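Local atomic coordinates of carbonic anhydrase (Porphyridium purpureum, PDB entry 1DDZ), a protein that probably catalyses the reversible hydration of carbon dioxide to hydrogencarbonate and a proton, as a zinc-dependent carbonic anhydrase of the beta class. Residues 37-42 with 376-381; 115-120 with 205-210; 193-198 with 399-404. All blocks are in the same frame, centred on the assembly; numbering follows the deposited sequence.

Contact 1. Residues 37-42 with 376-381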
loop_
_atom_site.group_PDB
_atom_site.type_symbol
_atom_site.label_atom_id
_atom_site.label_comp_id
_atom_site.label_asym_id
_atom_site.label_seq_id
_atom_site.Cartn_x
_atom_site.Cartn_y
_atom_site.Cartn_z
ATOM N N SER A 37 -22.696 25.733 -1.015
ATOM C CA SER A 37 -23.235 24.619 -1.775
ATOM C C SER A 37 -24.646 24.187 -1.372
ATOM O O SER A 37 -25.108 24.412 -0.245
ATOM C CB SER A 37 -22.272 23.421 -1.702
ATOM O OG SER A 37 -22.791 22.264 -2.353
ATOM N N ASN A 38 -25.332 23.551 -2.313
ATOM C CA ASN A 38 -26.670 23.070 -2.060
ATOM C C ASN A 38 -26.623 21.871 -1.113
ATOM O O ASN A 38 -27.637 21.528 -0.516
ATOM C CB ASN A 38 -27.439 22.794 -3.373
ATOM C CG ASN A 38 -27.224 21.391 -3.926
ATOM O OD1 ASN A 38 -28.192 20.710 -4.286
ATOM N ND2 ASN A 38 -25.967 20.975 -4.057
ATOM N N ILE A 39 -25.436 21.301 -0.887
ATOM C CA ILE A 39 -25.338 20.179 0.040
ATOM C C ILE A 39 -25.665 20.619 1.461
ATOM O O ILE A 39 -26.210 19.856 2.240
ATOM C CB ILE A 39 -23.959 19.440 0.026
ATOM C CG1 ILE A 39 -22.800 20.365 0.390
ATOM C CG2 ILE A 39 -23.757 18.735 -1.298
ATOM C CD1 ILE A 39 -21.566 19.602 0.772
ATOM N N PHE A 40 -25.348 21.865 1.792
ATOM C CA PHE A 40 -25.639 22.379 3.120
ATOM C C PHE A 40 -27.153 22.594 3.225
ATOM O O PHE A 40 -27.785 22.230 4.208
ATOM C CB PHE A 40 -24.857 23.664 3.347
ATOM C CG PHE A 40 -23.379 23.457 3.364
ATOM C CD1 PHE A 40 -22.591 23.904 2.308
ATOM C CD2 PHE A 40 -22.774 22.795 4.427
ATOM C CE1 PHE A 40 -21.220 23.697 2.308
ATOM C CE2 PHE A 40 -21.399 22.585 4.441
ATOM C CZ PHE A 40 -20.619 23.037 3.375
ATOM N N ALA A 41 -27.746 23.088 2.152
ATOM C CA ALA A 41 -29.185 23.287 2.116
ATOM C C ALA A 41 -29.909 21.936 2.234
ATOM O O ALA A 41 -30.931 21.807 2.914
ATOM C CB ALA A 41 -29.574 23.972 0.814
ATOM N N ASN A 42 -29.371 20.929 1.554
ATOM C CA ASN A 42 -29.956 19.596 1.565
ATOM C C ASN A 42 -29.768 18.957 2.920
ATOM O O ASN A 42 -30.673 18.325 3.440
ATOM C CB ASN A 42 -29.358 18.744 0.450
ATOM C CG ASN A 42 -29.984 19.051 -0.890
ATOM O OD1 ASN A 42 -31.178 19.349 -0.958
ATOM N ND2 ASN A 42 -29.200 19.000 -1.955
ATOM N N VAL A 376 -17.590 12.355 -11.590
ATOM C CA VAL A 376 -18.365 13.035 -10.544
ATOM C C VAL A 376 -18.014 14.534 -10.522
ATOM O O VAL A 376 -16.865 14.903 -10.740
ATOM C CB VAL A 376 -18.109 12.420 -9.141
ATOM C CG1 VAL A 376 -18.620 10.995 -9.101
ATOM C CG2 VAL A 376 -16.633 12.478 -8.774
ATOM N N LYS A 377 -18.998 15.380 -10.224
ATOM C CA LYS A 377 -18.795 16.832 -10.186
ATOM C C LYS A 377 -18.191 17.337 -8.883
ATOM O O LYS A 377 -17.564 18.388 -8.863
ATOM C CB LYS A 377 -20.121 17.561 -10.413
ATOM C CG LYS A 377 -20.846 17.161 -11.689
ATOM C CD LYS A 377 -20.049 17.499 -12.952
ATOM C CE LYS A 377 -20.715 16.922 -14.202
ATOM N NZ LYS A 377 -20.023 17.336 -15.458
ATOM N N ARG A 378 -18.388 16.595 -7.795
ATOM C CA ARG A 378 -17.861 16.988 -6.491
ATOM C C ARG A 378 -17.194 15.877 -5.729
ATOM O O ARG A 378 -17.626 14.739 -5.780
ATOM C CB ARG A 378 -18.979 17.506 -5.588
ATOM C CG ARG A 378 -19.211 18.996 -5.664
ATOM C CD ARG A 378 -20.441 19.358 -6.492
ATOM N NE ARG A 378 -21.606 19.650 -5.650
ATOM C CZ ARG A 378 -22.570 18.774 -5.372
ATOM N NH1 ARG A 378 -22.522 17.535 -5.860
ATOM N NH2 ARG A 378 -23.607 19.152 -4.639
ATOM N N VAL A 379 -16.148 16.218 -4.994
ATOM C CA VAL A 379 -15.488 15.256 -4.141
ATOM C C VAL A 379 -15.607 15.908 -2.774
ATOM O O VAL A 379 -15.195 17.064 -2.609
ATOM C CB VAL A 379 -14.006 15.056 -4.498
ATOM C CG1 VAL A 379 -13.327 14.186 -3.447
ATOM C CG2 VAL A 379 -13.887 14.392 -5.884
ATOM N N VAL A 380 -16.227 15.210 -1.829
ATOM C CA VAL A 380 -16.397 15.729 -0.479
ATOM C C VAL A 380 -15.567 14.960 0.543
ATOM O O VAL A 380 -15.640 13.740 0.577
ATOM C CB VAL A 380 -17.893 15.655 -0.045
ATOM C CG1 VAL A 380 -18.067 16.139 1.403
ATOM C CG2 VAL A 380 -18.763 16.481 -0.984
ATOM N N VAL A 381 -14.714 15.649 1.304
ATOM C CA VAL A 381 -13.944 14.996 2.372
ATOM C C VAL A 381 -14.705 15.373 3.649
ATOM O O VAL A 381 -14.844 16.562 3.977
ATOM C CB VAL A 381 -12.453 15.482 2.487
ATOM C CG1 VAL A 381 -11.785 14.843 3.699
ATOM C CG2 VAL A 381 -11.660 15.123 1.230
#

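Contact 2. Residues 115-120 with 205-210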
loop_
_atom_site.group_PDB
_atom_site.type_symbol
_atom_site.label_atom_id
_atom_site.label_comp_id
_atom_site.label_asym_id
_atom_site.label_seq_id
_atom_site.Cartn_x
_atom_site.Cartn_y
_atom_site.Cartn_z
ATOM N N TYR A 115 -8.100 -1.461 14.068
ATOM C CA TYR A 115 -8.837 -0.526 14.913
ATOM C C TYR A 115 -10.120 -1.226 15.384
ATOM O O TYR A 115 -10.398 -1.279 16.581
ATOM C CB TYR A 115 -9.179 0.753 14.137
ATOM C CG TYR A 115 -9.795 1.835 14.986
ATOM C CD1 TYR A 115 -8.992 2.688 15.749
ATOM C CD2 TYR A 115 -11.175 2.021 15.019
ATOM C CE1 TYR A 115 -9.549 3.710 16.527
ATOM C CE2 TYR A 115 -11.751 3.035 15.792
ATOM C CZ TYR A 115 -10.931 3.881 16.547
ATOM O OH TYR A 115 -11.481 4.891 17.316
ATOM N N ALA A 116 -10.869 -1.804 14.448
ATOM C CA ALA A 116 -12.107 -2.513 14.764
ATOM C C ALA A 116 -11.884 -3.653 15.763
ATOM O O ALA A 116 -12.636 -3.803 16.729
ATOM C CB ALA A 116 -12.749 -3.070 13.475
ATOM N N VAL A 117 -10.836 -4.442 15.549
ATOM C CA VAL A 117 -10.541 -5.581 16.422
ATOM C C VAL A 117 -9.884 -5.247 17.769
ATOM O O VAL A 117 -10.322 -5.736 18.807
ATOM C CB VAL A 117 -9.701 -6.649 15.659
ATOM C CG1 VAL A 117 -9.321 -7.809 16.589
ATOM C CG2 VAL A 117 -10.499 -7.167 14.435
ATOM N N GLN A 118 -8.828 -4.447 17.756
ATOM C CA GLN A 118 -8.138 -4.094 18.991
ATOM C C GLN A 118 -8.732 -2.894 19.716
ATOM O O GLN A 118 -8.839 -2.908 20.930
ATOM C CB GLN A 118 -6.642 -3.845 18.756
ATOM C CG GLN A 118 -5.722 -5.069 18.846
ATOM C CD GLN A 118 -5.335 -5.582 17.468
ATOM O OE1 GLN A 118 -6.113 -5.464 16.525
ATOM N NE2 GLN A 118 -4.120 -6.094 17.328
ATOM N N TYR A 119 -9.050 -1.822 19.001
ATOM C CA TYR A 119 -9.613 -0.665 19.672
ATOM C C TYR A 119 -11.086 -0.905 20.024
ATOM O O TYR A 119 -11.465 -0.877 21.184
ATOM C CB TYR A 119 -9.482 0.596 18.808
ATOM C CG TYR A 119 -8.135 1.319 18.862
ATOM C CD1 TYR A 119 -7.050 0.900 18.089
ATOM C CD2 TYR A 119 -7.949 2.430 19.694
ATOM C CE1 TYR A 119 -5.800 1.572 18.148
ATOM C CE2 TYR A 119 -6.688 3.118 19.765
ATOM C CZ TYR A 119 -5.612 2.669 18.987
ATOM O OH TYR A 119 -4.312 3.180 19.056
ATOM N N LEU A 120 -11.909 -1.197 19.023
ATOM C CA LEU A 120 -13.341 -1.393 19.245
ATOM C C LEU A 120 -13.783 -2.750 19.783
ATOM O O LEU A 120 -14.901 -2.889 20.267
ATOM C CB LEU A 120 -14.121 -1.059 17.970
ATOM C CG LEU A 120 -13.874 0.357 17.442
ATOM C CD1 LEU A 120 -14.734 0.645 16.235
ATOM C CD2 LEU A 120 -14.185 1.354 18.545
ATOM N N GLN A 205 -9.872 -14.687 21.353
ATOM C CA GLN A 205 -10.854 -13.604 21.254
ATOM C C GLN A 205 -11.999 -14.026 20.331
ATOM O O GLN A 205 -11.770 -14.553 19.242
ATOM C CB GLN A 205 -10.194 -12.312 20.736
ATOM C CG GLN A 205 -11.169 -11.175 20.444
ATOM C CD GLN A 205 -10.458 -9.893 20.135
ATOM O OE1 GLN A 205 -9.270 -9.754 20.435
ATOM N NE2 GLN A 205 -11.165 -8.941 19.538
ATOM N N GLU A 206 -13.224 -13.763 20.768
ATOM C CA GLU A 206 -14.418 -14.108 20.013
ATOM C C GLU A 206 -14.474 -13.197 18.794
ATOM O O GLU A 206 -14.673 -11.985 18.935
ATOM C CB GLU A 206 -15.643 -13.860 20.884
ATOM C CG GLU A 206 -16.804 -14.781 20.618
ATOM C CD GLU A 206 -16.781 -16.037 21.492
ATOM O OE1 GLU A 206 -15.686 -16.577 21.781
ATOM O OE2 GLU A 206 -17.880 -16.483 21.891
ATOM N N LEU A 207 -14.306 -13.769 17.605
ATOM C CA LEU A 207 -14.300 -12.978 16.377
ATOM C C LEU A 207 -14.628 -13.827 15.153
ATOM O O LEU A 207 -13.825 -14.681 14.723
ATOM C CB LEU A 207 -12.916 -12.314 16.186
ATOM C CG LEU A 207 -12.639 -11.397 14.981
ATOM C CD1 LEU A 207 -13.569 -10.192 15.010
ATOM C CD2 LEU A 207 -11.193 -10.936 15.025
ATOM N N THR A 208 -15.794 -13.581 14.572
ATOM C CA THR A 208 -16.194 -14.307 13.371
ATOM C C THR A 208 -15.951 -13.503 12.098
ATOM O O THR A 208 -16.002 -12.278 12.114
ATOM C CB THR A 208 -17.684 -14.634 13.383
ATOM O OG1 THR A 208 -18.434 -13.420 13.490
ATOM C CG2 THR A 208 -18.013 -15.568 14.542
ATOM N N VAL A 209 -15.644 -14.185 11.006
ATOM C CA VAL A 209 -15.484 -13.502 9.745
ATOM C C VAL A 209 -16.438 -14.220 8.831
ATOM O O VAL A 209 -16.374 -15.432 8.713
ATOM C CB VAL A 209 -14.074 -13.598 9.174
ATOM C CG1 VAL A 209 -13.969 -12.700 7.919
ATOM C CG2 VAL A 209 -13.056 -13.204 10.222
ATOM N N GLN A 210 -17.334 -13.486 8.195
ATOM C CA GLN A 210 -18.302 -14.090 7.308
ATOM C C GLN A 210 -18.460 -13.311 6.018
ATOM O O GLN A 210 -18.292 -12.089 5.996
ATOM C CB GLN A 210 -19.635 -14.205 8.052
ATOM C CG GLN A 210 -20.850 -13.674 7.328
ATOM C CD GLN A 210 -22.094 -14.509 7.571
ATOM O OE1 GLN A 210 -22.611 -14.573 8.675
ATOM N NE2 GLN A 210 -22.579 -15.158 6.526
#

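Contact 3. Residues 193-198 with 399-404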
loop_
_atom_site.group_PDB
_atom_site.type_symbol
_atom_site.label_atom_id
_atom_site.label_comp_id
_atom_site.label_asym_id
_atom_site.label_seq_id
_atom_site.Cartn_x
_atom_site.Cartn_y
_atom_site.Cartn_z
ATOM N N ALA A 193 -6.723 -14.549 7.383
ATOM C CA ALA A 193 -5.289 -14.735 7.280
ATOM C C ALA A 193 -4.440 -13.571 7.800
ATOM O O ALA A 193 -3.235 -13.752 7.983
ATOM C CB ALA A 193 -4.906 -15.072 5.825
ATOM N N THR A 194 -5.043 -12.404 8.054
ATOM C CA THR A 194 -4.284 -11.254 8.565
ATOM C C THR A 194 -3.664 -11.579 9.912
ATOM O O THR A 194 -4.213 -12.390 10.680
ATOM C CB THR A 194 -5.167 -10.002 8.794
ATOM O OG1 THR A 194 -6.162 -10.302 9.775
ATOM C CG2 THR A 194 -5.818 -9.528 7.485
ATOM N N SER A 195 -2.563 -10.905 10.235
ATOM C CA SER A 195 -1.900 -11.106 11.526
ATOM C C SER A 195 -2.893 -10.734 12.649
ATOM O O SER A 195 -2.985 -11.383 13.675
ATOM C CB SER A 195 -0.644 -10.227 11.605
ATOM O OG SER A 195 -0.930 -8.881 11.249
ATOM N N ILE A 196 -3.721 -9.734 12.369
ATOM C CA ILE A 196 -4.723 -9.225 13.301
ATOM C C ILE A 196 -5.733 -10.306 13.720
ATOM O O ILE A 196 -5.905 -10.573 14.906
ATOM C CB ILE A 196 -5.451 -8.009 12.673
ATOM C CG1 ILE A 196 -4.432 -6.906 12.362
ATOM C CG2 ILE A 196 -6.570 -7.539 13.571
ATOM C CD1 ILE A 196 -4.813 -6.032 11.214
ATOM N N VAL A 197 -6.382 -10.944 12.745
ATOM C CA VAL A 197 -7.343 -11.990 13.059
ATOM C C VAL A 197 -6.646 -13.271 13.566
ATOM O O VAL A 197 -7.189 -13.965 14.437
ATOM C CB VAL A 197 -8.261 -12.269 11.883
ATOM C CG1 VAL A 197 -9.226 -13.389 12.216
ATOM C CG2 VAL A 197 -9.030 -11.018 11.523
ATOM N N GLN A 198 -5.443 -13.569 13.069
ATOM C CA GLN A 198 -4.716 -14.739 13.571
ATOM C C GLN A 198 -4.306 -14.524 15.044
ATOM O O GLN A 198 -4.503 -15.397 15.881
ATOM C CB GLN A 198 -3.491 -15.066 12.706
ATOM C CG GLN A 198 -3.848 -15.693 11.358
ATOM C CD GLN A 198 -4.554 -17.056 11.481
ATOM O OE1 GLN A 198 -3.967 -18.022 11.931
ATOM N NE2 GLN A 198 -5.800 -17.134 11.039
ATOM N N LEU A 399 0.232 -0.348 18.093
ATOM C CA LEU A 399 -0.260 -1.316 17.127
ATOM C C LEU A 399 0.325 -1.056 15.738
ATOM O O LEU A 399 0.080 -0.008 15.118
ATOM C CB LEU A 399 -1.792 -1.312 17.099
ATOM C CG LEU A 399 -2.416 -1.567 18.475
ATOM C CD1 LEU A 399 -3.946 -1.515 18.447
ATOM C CD2 LEU A 399 -1.906 -2.891 19.004
ATOM N N GLY A 400 1.046 -2.060 15.244
ATOM C CA GLY A 400 1.734 -2.001 13.967
ATOM C C GLY A 400 1.021 -1.462 12.754
ATOM O O GLY A 400 1.640 -0.802 11.922
ATOM N N LEU A 401 -0.270 -1.718 12.622
ATOM C CA LEU A 401 -0.952 -1.226 11.442
ATOM C C LEU A 401 -1.738 0.056 11.666
ATOM O O LEU A 401 -1.539 1.037 10.951
ATOM C CB LEU A 401 -1.805 -2.344 10.823
ATOM C CG LEU A 401 -0.829 -3.509 10.589
ATOM C CD1 LEU A 401 -1.355 -4.795 11.137
ATOM C CD2 LEU A 401 -0.423 -3.636 9.159
ATOM N N ILE A 402 -2.580 0.078 12.691
ATOM C CA ILE A 402 -3.386 1.248 12.945
ATOM C C ILE A 402 -2.566 2.438 13.426
ATOM O O ILE A 402 -2.730 3.542 12.910
ATOM C CB ILE A 402 -4.552 0.940 13.912
ATOM C CG1 ILE A 402 -5.409 2.183 14.113
ATOM C CG2 ILE A 402 -4.048 0.423 15.254
ATOM C CD1 ILE A 402 -6.084 2.656 12.895
ATOM N N ASP A 403 -1.582 2.206 14.288
ATOM C CA ASP A 403 -0.819 3.336 14.803
ATOM C C ASP A 403 0.201 3.970 13.867
ATOM O O ASP A 403 0.535 5.139 14.024
ATOM C CB ASP A 403 -0.302 3.053 16.214
ATOM C CG ASP A 403 -1.452 2.713 17.188
ATOM O OD1 ASP A 403 -2.493 3.414 17.197
ATOM O OD2 ASP A 403 -1.347 1.713 17.922
ATOM N N ASN A 404 0.646 3.237 12.842
ATOM C CA ASN A 404 1.550 3.831 11.846
ATOM C C ASN A 404 0.707 4.621 10.839
ATOM O O ASN A 404 1.075 5.710 10.389
ATOM C CB ASN A 404 2.438 2.774 11.206
ATOM C CG ASN A 404 3.501 2.307 12.159
ATOM O OD1 ASN A 404 4.166 3.123 12.794
ATOM N ND2 ASN A 404 3.603 0.990 12.358
#

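Contact 1. Residues 37-42 with 376-381
Two successive bends in the Arg-378 side chain, chi2 103° and chi3 100°, carry its guanidinium group to the start of helix 38-53, where Asn-38 and Ile-39 receive it; Asn-38 has CG between its backbone N and carbonyl carbon (chi1 88°), which brings its amide to the arginine. The contact belongs to the alpha-beta-alpha fold of a beta-carbonic anhydrase: the first turn of a helix from early in the chain meets strand 378-384, the middle strand of the second mixed sheet. Side chains alternate along this strand. Arg-378 and Val-380 are directed at the helix, while Val-379 and Val-381 pack on Val-445 of helix 426-447 on the other face.

NH2 of Arg-378 does most of the touching. Ile-39 CG2 lies 3.4 Å from this NH2; the two side chains slide past one another in opposite directions, and the methyl group approaches the guanidinium obliquely. Asn-38 ND2 lies at the guanidinium edge, near the plane, its side chain crossing the arginine at about a right angle. Both facing atoms, Asn-38 ND2 and Arg-378 NH2, are donors, so their 3.0 Å approach is not a hydrogen bond. Ser-37 OG stands near the guanidinium plane as well, 3.9 Å from Arg-378 NH2. Charge pairing for the arginine comes from elsewhere, through a long, weak ion pair with Glu-462 of the neighbouring strand. Gln-464 of that same strand touches Ser-37, Ile-39 and Phe-40, so the start of the helix also packs on the next strand of the sheet. Deeper in, Ile-39 also faces Val-380, though more loosely. The helix start itself is fixed by its N-cap: Ser-37 OG accepts an almost straight bond from Ile-39 N, 3.2 Å long.

Contact 2. Residues 115-120 with 205-210
Val-117 meets the other segment with both methyl groups. CG2 packs 3.9 Å from Leu-207 CD2, and CG1 lies nearly as close to that same methyl, so a single branch of the leucine sits against the fork of the valine; the two side chains cross at about a right angle. CG1 has a second neighbour, the amide nitrogen NE2 of Gln-205, at 3.7 Å. This NE2 also gives a weak hydrogen bond to the backbone O of Val-117, 3.4 Å long but fairly straight at 164°. Gln-205 spans the distance because its CG lies anti to the backbone N (chi1 173°) and the chain stays extended beyond it.

Behind this first shell, Ile-125 of strand 124-130 touches both Val-117 and Leu-207, while Ala-200 of helix 195-202 touches Leu-207 and Gln-205, and Ile-196 reaches Val-117. The backbone around Leu-207 is held by Trp-201, whose NE1 is bonded to Leu-207 O. On the helix side the last turn widens into a pi-type turn, closed by Leu-120 N to Tyr-115 O at 2.9 Å. Helix 107-119 lies in a beta-alpha-beta crossover between the parallel strands 92-97 and 124-130, and its end packs against the lead-in to strand 208-214, the next parallel strand of the alpha-beta-alpha fold.

Contact 3. Residues 193-198 with 399-404
The backbone N-H groups of Leu-401 and Ile-402 both grip OE1 of Gln-114, a residue of helix 107-119, and this double hold sets the backbone from which the Leu-401 side chain reaches Ile-196. With CG beside its backbone N (chi1 -55°), Leu-401 brings CD1 to 3.7 Å from Ile-196 CD1, the two side chains crossing at a slant. The same leucine methyl is 3.9 Å from Ile-196 CG1, so it lies alongside the outer bond of the isoleucine. It also comes within 4.1 Å of Ser-195 OG, which accepts a hydrogen bond from Asn-150 ND2 of the second subunit.

The contact joins the two carbonic anhydrase regions of this tandem chain at the subunit interface: Leu-147 of the second subunit packs on Leu-401. Helix 195-202 begins with Thr-194 as N-cap, its OG1 accepting from Val-197 N at 3.0 Å and 171°. In the facing turn Asp-403 OD2 accepts from Leu-399 N at 2.6 Å through its anti lone pair, and Ser-397 OG bonds to that oxygen too. Asn-404 ND2 is bonded both to Gly-400 O, 2.7 Å away, and to Ser-449 OG of the second subunit.

Contact 1 lies on the opposite side of the chain's centre from contacts 2 and 3, with about 34 Å between its centre and each of theirs. Contacts 2 and 3 are neighbours, their centres about 11 Å apart, and they touch directly: Tyr-119 OH probably bonds to Asp-403 OD1 at 2.6 Å. Helix 195-202 of contact 3 is followed, after a short loop, by strand 208-214 of contact 2. Along the chain contact 2 is nested within the loop closed by contact 1, whereas contact 3 crosses both. Contact 2 stays within the first carbonic anhydrase region; contacts 1 and 3 join parts of the chain far apart in sequence, and contact 3 links the two carbonic anhydrase regions.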